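Local atomic coordinates of regulatory protein YycH-like domain-containing protein (Eubacterium rectale, PDB entry 5COZ), a protein that is of unknown function but is probably a lipoprotein with a regulatory YycH-like domain, consistent with a place at the cell surface. Residues A[88-96]-A[107-115]; A[220-228]-A[299-307]. All blocks are in the same frame, centred on the assembly; numbering follows the deposited sequence.

Contact 1: residues A[88-96]-A[107-115]; sequences NLNKDVCVQ and YLWDNNYTQ
The ring edge of Tyr107 meets the amide of Gln96: NE2 lies near the ring plane, 3.6 Å from Tyr107 CD1. Gln96 reaches that far because its CG is anti to the backbone N (chi1 -177°) before the chain bends at chi2. On the way its CG passes 3.5 Å from NE1 of Trp109, the non-hydrogen-bonded partner of Gln96. Asp110 pairs with Val95 as a hydrogen-bonded antiparallel pair, each N giving to the other's O at 2.9 Å. A water donates to both Val95 O and Asp110 OD2, tying that carboxylate to the strand edge. At Asn111 the side chain takes over from the backbone. Its ND2 lies 3.5 Å from Val93 CG2 and reaches Asn90 N through a water, while OD1 accepts from Tyr113 N, 3.1 Å away, in an Asx turn. Asn112 N shares another water with Val93 O, and the Tyr113 ring lies loosely beside Val93 CB. The contact is the open end of the hairpin of strands 95-101 and 104-111. Strand 116-120 pairs along the far edge of 104-111, and helix 73-87 packs on Tyr107 and Trp109, with Tyr77 edge-to-face to the indole.

Contact 2: residues A[220-228]-A[299-307]; sequences VYGIPYSRC and SEISLEYML
Arg227 reaches across to two glutamates of strand 295-311. It grips Glu300 end-on: NH1 gives to OE2 at 2.7 Å, while NH2 gives to OE1 at 3.2 Å, on the syn lone pair. Glu300 runs fully extended toward it (chi1 179°), and the guanidinium and this carboxylate are turned 42° apart. NH1 also donates to Glu304 OE2 at 2.9 Å, with that oxygen near the guanidinium plane, whereas the Glu304 carboxylate is rotated 70° from it. The other oxygen, Glu304 OE1, takes the backbone N of Arg227 at 2.8 Å from above the carboxylate plane, so one carboxylate holds both ends of the same residue. The buried positive charge would favour the ionised form of both glutamates.

Beside this network the backbones meet at a single bridge, Tyr225 with Tyr305. Tyr305 N gives to Pro224 O in a nearly straight bond of 2.8 Å, and Ser226 N returns one to Tyr305 O. Ile223 lays CB and CG2 against CD2 of the Tyr305 ring, and Val220 O lies at the ring's edge, 3.3 Å from CE2. The hydroxyl of Tyr305 is hydrogen-bonded to Lys60 O.

Second-shell groups fix these pieces. Ser302 OG donates to the anti lone pair of Glu304 OE2, which is also hydrogen-bonded to the Tyr324 hydroxyl, and Asn50 holds Glu300 OE2. Glu188 adds a salt bridge to NH2 of Arg227, and Phe217 a cation-pi contact. Ser226 OG accepts from Cys228 N, an ST turn around Arg227. A type I' turn, Val220 to Ile223, returns the chain from strand 211-220 in a tight beta hairpin; its short second strand docks on strand 295-311, and Arg227 in the following loop adds the buried salt-bridge network, joining the two sheets.

Contact 1 lies towards the periphery and is only partly buried, whereas contact 2 is deeply buried near the middle of the chain; their centres are about 35 Å apart and they do not touch. Both reach the same antiparallel sheet. Contact 1 stays within it, pairing the open end of a hairpin of strands adjacent in sequence, with backbone pairing, amide side chains and bridging waters. Contact 2 instead brings that sheet's short strand 223-224 against strand 295-311 of the mixed sheet, between segments 71 residues apart at their closest ends. There charged side chains supply much of the polar bonding, alongside a single backbone bridge and apolar packing.

Contact 1: residues A[88-96]-A[107-115]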
loop_
_atom_site.group_PDB
_atom_site.type_symbol
_atom_site.label_atom_id
_atom_site.label_comp_id
_atom_site.label_asym_id
_atom_site.label_seq_id
_atom_site.Cartn_x
_atom_site.Cartn_y
_atom_site.Cartn_z
ATOM N N ASN A 88 3.670 23.434 -0.499
ATOM C CA ASN A 88 3.922 24.888 -0.637
ATOM C C ASN A 88 2.679 25.686 -0.219
ATOM O O ASN A 88 2.258 26.629 -0.899
ATOM C CB ASN A 88 4.386 25.253 -2.076
ATOM C CG ASN A 88 5.119 26.571 -2.138
ATOM O OD1 ASN A 88 5.910 26.920 -1.251
ATOM N ND2 ASN A 88 4.865 27.337 -3.185
ATOM N N LEU A 89 2.068 25.275 0.913
ATOM C CA LEU A 89 0.873 25.946 1.417
ATOM C C LEU A 89 1.228 27.344 1.932
ATOM O O LEU A 89 2.254 27.505 2.590
ATOM C CB LEU A 89 0.258 25.098 2.546
ATOM C CG LEU A 89 -1.015 25.631 3.182
ATOM C CD1 LEU A 89 -2.235 25.152 2.425
ATOM C CD2 LEU A 89 -1.132 25.150 4.629
ATOM N N ASN A 90 0.414 28.348 1.608
ATOM C CA ASN A 90 0.663 29.689 2.117
ATOM C C ASN A 90 0.046 29.743 3.532
ATOM O O ASN A 90 -1.159 29.928 3.663
ATOM C CB ASN A 90 0.089 30.731 1.170
ATOM C CG ASN A 90 0.421 32.148 1.566
ATOM O OD1 ASN A 90 0.962 32.413 2.643
ATOM N ND2 ASN A 90 0.105 33.088 0.696
ATOM N N LYS A 91 0.869 29.506 4.566
ATOM C CA LYS A 91 0.429 29.410 5.975
ATOM C C LYS A 91 -0.162 30.728 6.497
ATOM O O LYS A 91 -1.090 30.691 7.320
ATOM C CB LYS A 91 1.565 28.916 6.884
ATOM C CG LYS A 91 1.940 27.446 6.639
ATOM C CD LYS A 91 3.089 26.890 7.506
ATOM C CE LYS A 91 4.437 27.508 7.200
ATOM N NZ LYS A 91 4.804 27.432 5.768
ATOM N N ASP A 92 0.306 31.884 5.974
ATOM C CA ASP A 92 -0.191 33.206 6.387
ATOM C C ASP A 92 -1.691 33.380 6.175
ATOM O O ASP A 92 -2.358 33.950 7.041
ATOM C CB ASP A 92 0.511 34.341 5.611
ATOM C CG ASP A 92 2.020 34.427 5.703
ATOM O OD1 ASP A 92 2.581 33.976 6.724
ATOM O OD2 ASP A 92 2.636 35.001 4.776
ATOM N N VAL A 93 -2.212 32.944 5.004
ATOM C CA VAL A 93 -3.610 33.153 4.615
ATOM C C VAL A 93 -4.525 31.970 4.970
ATOM O O VAL A 93 -5.740 32.062 4.768
ATOM C CB VAL A 93 -3.759 33.521 3.112
ATOM C CG1 VAL A 93 -3.172 34.903 2.820
ATOM C CG2 VAL A 93 -3.150 32.464 2.197
ATOM N N CYS A 94 -3.966 30.878 5.498
ATOM C CA CYS A 94 -4.735 29.700 5.905
ATOM C C CYS A 94 -5.626 29.957 7.077
ATOM O O CYS A 94 -5.263 30.769 7.943
ATOM C CB CYS A 94 -3.792 28.557 6.225
ATOM S SG CYS A 94 -3.252 27.676 4.766
ATOM N N VAL A 95 -6.749 29.230 7.153
ATOM C CA VAL A 95 -7.678 29.243 8.264
ATOM C C VAL A 95 -7.596 27.894 8.955
ATOM O O VAL A 95 -7.772 26.840 8.321
ATOM C CB VAL A 95 -9.132 29.572 7.818
ATOM C CG1 VAL A 95 -10.094 29.552 9.006
ATOM C CG2 VAL A 95 -9.194 30.931 7.117
ATOM N N GLN A 96 -7.338 27.914 10.255
ATOM C CA GLN A 96 -7.285 26.716 11.054
ATOM C C GLN A 96 -8.685 26.419 11.609
ATOM O O GLN A 96 -9.426 27.335 11.994
ATOM C CB GLN A 96 -6.250 26.890 12.201
ATOM C CG GLN A 96 -6.027 25.668 13.117
ATOM C CD GLN A 96 -6.966 25.536 14.326
ATOM O OE1 GLN A 96 -8.029 26.172 14.419
ATOM N NE2 GLN A 96 -6.569 24.728 15.302
ATOM N N TYR A 107 -7.692 18.285 13.137
ATOM C CA TYR A 107 -7.219 19.630 12.826
ATOM C C TYR A 107 -7.208 19.844 11.350
ATOM O O TYR A 107 -6.725 18.983 10.607
ATOM C CB TYR A 107 -5.815 19.869 13.365
ATOM C CG TYR A 107 -5.749 19.956 14.860
ATOM C CD1 TYR A 107 -5.896 21.177 15.513
ATOM C CD2 TYR A 107 -5.536 18.818 15.635
ATOM C CE1 TYR A 107 -5.799 21.269 16.893
ATOM C CE2 TYR A 107 -5.439 18.897 17.024
ATOM C CZ TYR A 107 -5.582 20.125 17.647
ATOM O OH TYR A 107 -5.487 20.222 19.017
ATOM N N LEU A 108 -7.691 21.003 10.924
ATOM C CA LEU A 108 -7.730 21.369 9.518
ATOM C C LEU A 108 -7.096 22.705 9.281
ATOM O O LEU A 108 -7.274 23.631 10.081
ATOM C CB LEU A 108 -9.188 21.436 8.996
ATOM C CG LEU A 108 -10.092 20.223 9.314
ATOM C CD1 LEU A 108 -11.477 20.431 8.745
ATOM C CD2 LEU A 108 -9.550 18.947 8.723
ATOM N N TRP A 109 -6.425 22.847 8.135
ATOM C CA TRP A 109 -5.879 24.126 7.664
ATOM C C TRP A 109 -6.306 24.276 6.226
ATOM O O TRP A 109 -6.007 23.405 5.408
ATOM C CB TRP A 109 -4.348 24.204 7.783
ATOM C CG TRP A 109 -3.868 24.256 9.189
ATOM C CD1 TRP A 109 -3.544 25.377 9.903
ATOM C CD2 TRP A 109 -3.657 23.148 10.057
ATOM N NE1 TRP A 109 -3.142 25.030 11.168
ATOM C CE2 TRP A 109 -3.153 23.663 11.277
ATOM C CE3 TRP A 109 -3.767 21.746 9.903
ATOM C CZ2 TRP A 109 -2.791 22.834 12.347
ATOM C CZ3 TRP A 109 -3.382 20.926 10.956
ATOM C CH2 TRP A 109 -2.944 21.475 12.175
ATOM N N ASP A 110 -7.021 25.347 5.915
ATOM C CA ASP A 110 -7.524 25.524 4.566
ATOM C C ASP A 110 -7.156 26.869 3.995
ATOM O O ASP A 110 -7.274 27.893 4.672
ATOM C CB ASP A 110 -9.065 25.398 4.605
ATOM C CG ASP A 110 -9.526 23.983 4.861
ATOM O OD1 ASP A 110 -9.513 23.181 3.911
ATOM O OD2 ASP A 110 -9.838 23.660 6.031
ATOM N N ASN A 111 -6.718 26.871 2.740
ATOM C CA ASN A 111 -6.510 28.114 2.011
ATOM C C ASN A 111 -7.722 28.205 1.114
ATOM O O ASN A 111 -7.837 27.464 0.138
ATOM C CB ASN A 111 -5.178 28.131 1.267
ATOM C CG ASN A 111 -4.928 29.435 0.547
ATOM O OD1 ASN A 111 -5.843 30.210 0.283
ATOM N ND2 ASN A 111 -3.688 29.674 0.178
ATOM N N ASN A 112 -8.682 29.045 1.490
ATOM C CA ASN A 112 -9.938 29.152 0.755
ATOM C C ASN A 112 -9.781 29.853 -0.621
ATOM O O ASN A 112 -10.660 29.706 -1.465
ATOM C CB ASN A 112 -10.990 29.842 1.618
ATOM C CG ASN A 112 -11.237 29.133 2.938
ATOM O OD1 ASN A 112 -10.955 29.672 4.015
ATOM N ND2 ASN A 112 -11.710 27.889 2.888
ATOM N N TYR A 113 -8.653 30.527 -0.875
ATOM C CA TYR A 113 -8.442 31.149 -2.191
ATOM C C TYR A 113 -7.949 30.105 -3.218
ATOM O O TYR A 113 -8.465 30.048 -4.337
ATOM C CB TYR A 113 -7.431 32.306 -2.104
ATOM C CG TYR A 113 -7.806 33.406 -1.135
ATOM C CD1 TYR A 113 -8.632 34.457 -1.528
ATOM C CD2 TYR A 113 -7.296 33.426 0.161
ATOM C CE1 TYR A 113 -8.966 35.484 -0.646
ATOM C CE2 TYR A 113 -7.630 34.442 1.055
ATOM C CZ TYR A 113 -8.457 35.477 0.644
ATOM O OH TYR A 113 -8.793 36.483 1.519
ATOM N N THR A 114 -6.952 29.287 -2.832
ATOM C CA THR A 114 -6.327 28.287 -3.721
ATOM C C THR A 114 -6.979 26.913 -3.643
ATOM O O THR A 114 -6.793 26.105 -4.551
ATOM C CB THR A 114 -4.849 28.145 -3.386
ATOM O OG1 THR A 114 -4.739 27.619 -2.059
ATOM C CG2 THR A 114 -4.093 29.463 -3.506
ATOM N N GLN A 115 -7.704 26.633 -2.552
ATOM C CA GLN A 115 -8.382 25.364 -2.276
ATOM C C GLN A 115 -7.360 24.295 -1.819
ATOM O O GLN A 115 -7.668 23.109 -1.866
ATOM C CB GLN A 115 -9.251 24.859 -3.452
ATOM C CG GLN A 115 -10.333 25.851 -3.889
ATOM C CD GLN A 115 -11.706 25.422 -3.454
ATOM O OE1 GLN A 115 -12.108 25.605 -2.298
ATOM N NE2 GLN A 115 -12.462 24.855 -4.383
HETATM O O HOH W 1 -1.547 27.976 -0.463
HETATM O O HOH W 2 -7.945 31.190 3.407
HETATM O O HOH W 3 -10.039 25.227 8.330
#

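Contact 2: residues A[220-228]-A[299-307]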
loop_
_atom_site.group_PDB
_atom_site.type_symbol
_atom_site.label_atom_id
_atom_site.label_comp_id
_atom_site.label_asym_id
_atom_site.label_seq_id
_atom_site.Cartn_x
_atom_site.Cartn_y
_atom_site.Cartn_z
ATOM N N VAL A 220 9.368 -1.545 9.402
ATOM C CA VAL A 220 10.156 -1.723 10.619
ATOM C C VAL A 220 10.949 -3.013 10.376
ATOM O O VAL A 220 10.419 -3.942 9.755
ATOM C CB VAL A 220 9.282 -1.691 11.907
ATOM C CG1 VAL A 220 8.312 -2.864 11.989
ATOM C CG2 VAL A 220 10.149 -1.604 13.165
ATOM N N TYR A 221 12.241 -3.023 10.725
ATOM C CA TYR A 221 13.129 -4.173 10.449
ATOM C C TYR A 221 13.095 -4.544 8.959
ATOM O O TYR A 221 13.234 -5.720 8.587
ATOM C CB TYR A 221 12.818 -5.371 11.359
ATOM C CG TYR A 221 13.053 -5.005 12.806
ATOM C CD1 TYR A 221 14.336 -4.743 13.277
ATOM C CD2 TYR A 221 11.986 -4.866 13.690
ATOM C CE1 TYR A 221 14.552 -4.315 14.588
ATOM C CE2 TYR A 221 12.190 -4.475 15.010
ATOM C CZ TYR A 221 13.472 -4.200 15.452
ATOM O OH TYR A 221 13.666 -3.788 16.738
ATOM N N GLY A 222 12.932 -3.522 8.117
ATOM C CA GLY A 222 12.943 -3.702 6.667
ATOM C C GLY A 222 11.700 -4.305 6.049
ATOM O O GLY A 222 11.683 -4.507 4.840
ATOM N N ILE A 223 10.665 -4.561 6.855
ATOM C CA ILE A 223 9.454 -5.240 6.405
ATOM C C ILE A 223 8.293 -4.268 6.531
ATOM O O ILE A 223 8.096 -3.678 7.606
ATOM C CB ILE A 223 9.255 -6.539 7.229
ATOM C CG1 ILE A 223 10.431 -7.491 6.957
ATOM C CG2 ILE A 223 7.901 -7.185 6.870
ATOM C CD1 ILE A 223 10.465 -8.722 7.899
ATOM N N PRO A 224 7.519 -4.090 5.451
ATOM C CA PRO A 224 6.423 -3.119 5.514
ATOM C C PRO A 224 5.234 -3.613 6.316
ATOM O O PRO A 224 4.923 -4.818 6.291
ATOM C CB PRO A 224 6.030 -2.926 4.041
ATOM C CG PRO A 224 6.302 -4.273 3.410
ATOM C CD PRO A 224 7.592 -4.751 4.133
ATOM N N TYR A 225 4.515 -2.681 6.949
ATOM C CA TYR A 225 3.232 -3.069 7.516
ATOM C C TYR A 225 2.323 -3.507 6.372
ATOM O O TYR A 225 2.483 -3.082 5.210
ATOM C CB TYR A 225 2.559 -1.932 8.318
ATOM C CG TYR A 225 3.482 -1.212 9.246
ATOM C CD1 TYR A 225 4.029 -1.851 10.350
ATOM C CD2 TYR A 225 3.768 0.139 9.057
ATOM C CE1 TYR A 225 4.924 -1.184 11.204
ATOM C CE2 TYR A 225 4.644 0.812 9.896
ATOM C CZ TYR A 225 5.246 0.130 10.943
ATOM O OH TYR A 225 6.056 0.829 11.787
ATOM N N SER A 226 1.380 -4.354 6.706
ATOM C CA SER A 226 0.516 -5.024 5.759
ATOM C C SER A 226 -0.144 -4.097 4.730
ATOM O O SER A 226 -0.698 -3.038 5.083
ATOM C CB SER A 226 -0.550 -5.783 6.542
ATOM O OG SER A 226 -1.586 -6.260 5.705
ATOM N N ARG A 227 -0.089 -4.538 3.467
ATOM C CA ARG A 227 -0.726 -3.892 2.320
ATOM C C ARG A 227 -2.045 -4.586 1.976
ATOM O O ARG A 227 -2.618 -4.326 0.929
ATOM C CB ARG A 227 0.220 -3.893 1.124
ATOM C CG ARG A 227 1.417 -2.965 1.367
ATOM C CD ARG A 227 2.631 -3.411 0.581
ATOM N NE ARG A 227 2.482 -3.360 -0.873
ATOM C CZ ARG A 227 2.588 -4.419 -1.686
ATOM N NH1 ARG A 227 2.648 -5.645 -1.185
ATOM N NH2 ARG A 227 2.602 -4.255 -3.005
ATOM N N CYS A 228 -2.542 -5.438 2.880
ATOM C CA CYS A 228 -3.802 -6.109 2.701
ATOM C C CYS A 228 -4.965 -5.128 2.804
ATOM O O CYS A 228 -4.959 -4.230 3.647
ATOM C CB CYS A 228 -3.972 -7.206 3.752
ATOM S SG CYS A 228 -2.917 -8.632 3.487
ATOM N N SER A 299 -0.358 -12.864 -8.735
ATOM C CA SER A 299 0.343 -11.655 -9.153
ATOM C C SER A 299 1.459 -11.189 -8.206
ATOM O O SER A 299 2.322 -10.417 -8.635
ATOM C CB SER A 299 -0.666 -10.521 -9.328
ATOM O OG SER A 299 -1.128 -10.052 -8.065
ATOM N N GLU A 300 1.401 -11.560 -6.912
ATOM C CA GLU A 300 2.436 -11.101 -5.998
ATOM C C GLU A 300 2.508 -12.004 -4.772
ATOM O O GLU A 300 1.469 -12.437 -4.253
ATOM C CB GLU A 300 2.132 -9.654 -5.564
ATOM C CG GLU A 300 3.140 -9.086 -4.594
ATOM C CD GLU A 300 2.912 -7.667 -4.128
ATOM O OE1 GLU A 300 2.132 -6.919 -4.757
ATOM O OE2 GLU A 300 3.581 -7.293 -3.147
ATOM N N ILE A 301 3.742 -12.259 -4.296
ATOM C CA ILE A 301 3.971 -12.939 -3.030
ATOM C C ILE A 301 4.821 -11.961 -2.226
ATOM O O ILE A 301 5.880 -11.534 -2.709
ATOM C CB ILE A 301 4.628 -14.317 -3.181
ATOM C CG1 ILE A 301 3.790 -15.219 -4.085
ATOM C CG2 ILE A 301 4.878 -14.952 -1.780
ATOM C CD1 ILE A 301 4.581 -16.552 -4.482
ATOM N N SER A 302 4.377 -11.603 -1.023
ATOM C CA SER A 302 4.998 -10.521 -0.274
ATOM C C SER A 302 5.122 -10.839 1.194
ATOM O O SER A 302 4.162 -11.297 1.810
ATOM C CB SER A 302 4.125 -9.266 -0.450
ATOM O OG SER A 302 4.613 -8.144 0.274
ATOM N N LEU A 303 6.291 -10.542 1.777
ATOM C CA LEU A 303 6.554 -10.670 3.208
ATOM C C LEU A 303 6.155 -9.358 3.863
ATOM O O LEU A 303 6.690 -8.309 3.480
ATOM C CB LEU A 303 8.042 -10.989 3.458
ATOM C CG LEU A 303 8.493 -10.963 4.902
ATOM C CD1 LEU A 303 7.733 -12.037 5.737
ATOM C CD2 LEU A 303 10.031 -11.194 4.954
ATOM N N GLU A 304 5.215 -9.408 4.806
ATOM C CA GLU A 304 4.711 -8.179 5.410
ATOM C C GLU A 304 4.538 -8.353 6.898
ATOM O O GLU A 304 4.519 -9.470 7.398
ATOM C CB GLU A 304 3.363 -7.758 4.772
ATOM C CG GLU A 304 3.469 -7.680 3.250
ATOM C CD GLU A 304 2.232 -7.221 2.510
ATOM O OE1 GLU A 304 1.188 -7.016 3.170
ATOM O OE2 GLU A 304 2.270 -7.170 1.255
ATOM N N TYR A 305 4.377 -7.231 7.616
ATOM C CA TYR A 305 4.073 -7.276 9.036
ATOM C C TYR A 305 2.605 -6.959 9.232
ATOM O O TYR A 305 2.160 -5.838 8.948
ATOM C CB TYR A 305 4.917 -6.233 9.795
ATOM C CG TYR A 305 6.199 -6.747 10.406
ATOM C CD1 TYR A 305 6.207 -7.883 11.214
ATOM C CD2 TYR A 305 7.389 -6.046 10.264
ATOM C CE1 TYR A 305 7.370 -8.303 11.870
ATOM C CE2 TYR A 305 8.557 -6.449 10.923
ATOM C CZ TYR A 305 8.539 -7.573 11.731
ATOM O OH TYR A 305 9.685 -7.951 12.394
HETATM N N MSE A 306 1.860 -7.926 9.762
HETATM C CA MSE A 306 0.443 -7.701 10.026
HETATM C C MSE A 306 0.268 -7.262 11.474
HETATM O O MSE A 306 0.959 -7.762 12.367
HETATM C CB MSE A 306 -0.376 -8.960 9.748
HETATM C CG MSE A 306 -1.864 -8.718 9.941
HETATM SE SE MSE A 306 -2.932 -10.105 9.122
HETATM C CE MSE A 306 -2.865 -9.475 7.322
ATOM N N LEU A 307 -0.647 -6.305 11.671
ATOM C CA LEU A 307 -0.993 -5.854 13.004
ATOM C C LEU A 307 -2.282 -6.468 13.474
ATOM O O LEU A 307 -3.266 -6.539 12.719
ATOM C CB LEU A 307 -1.127 -4.363 13.055
ATOM C CG LEU A 307 0.122 -3.573 12.760
ATOM C CD1 LEU A 307 -0.062 -2.288 13.264
ATOM C CD2 LEU A 307 1.314 -4.069 13.529
#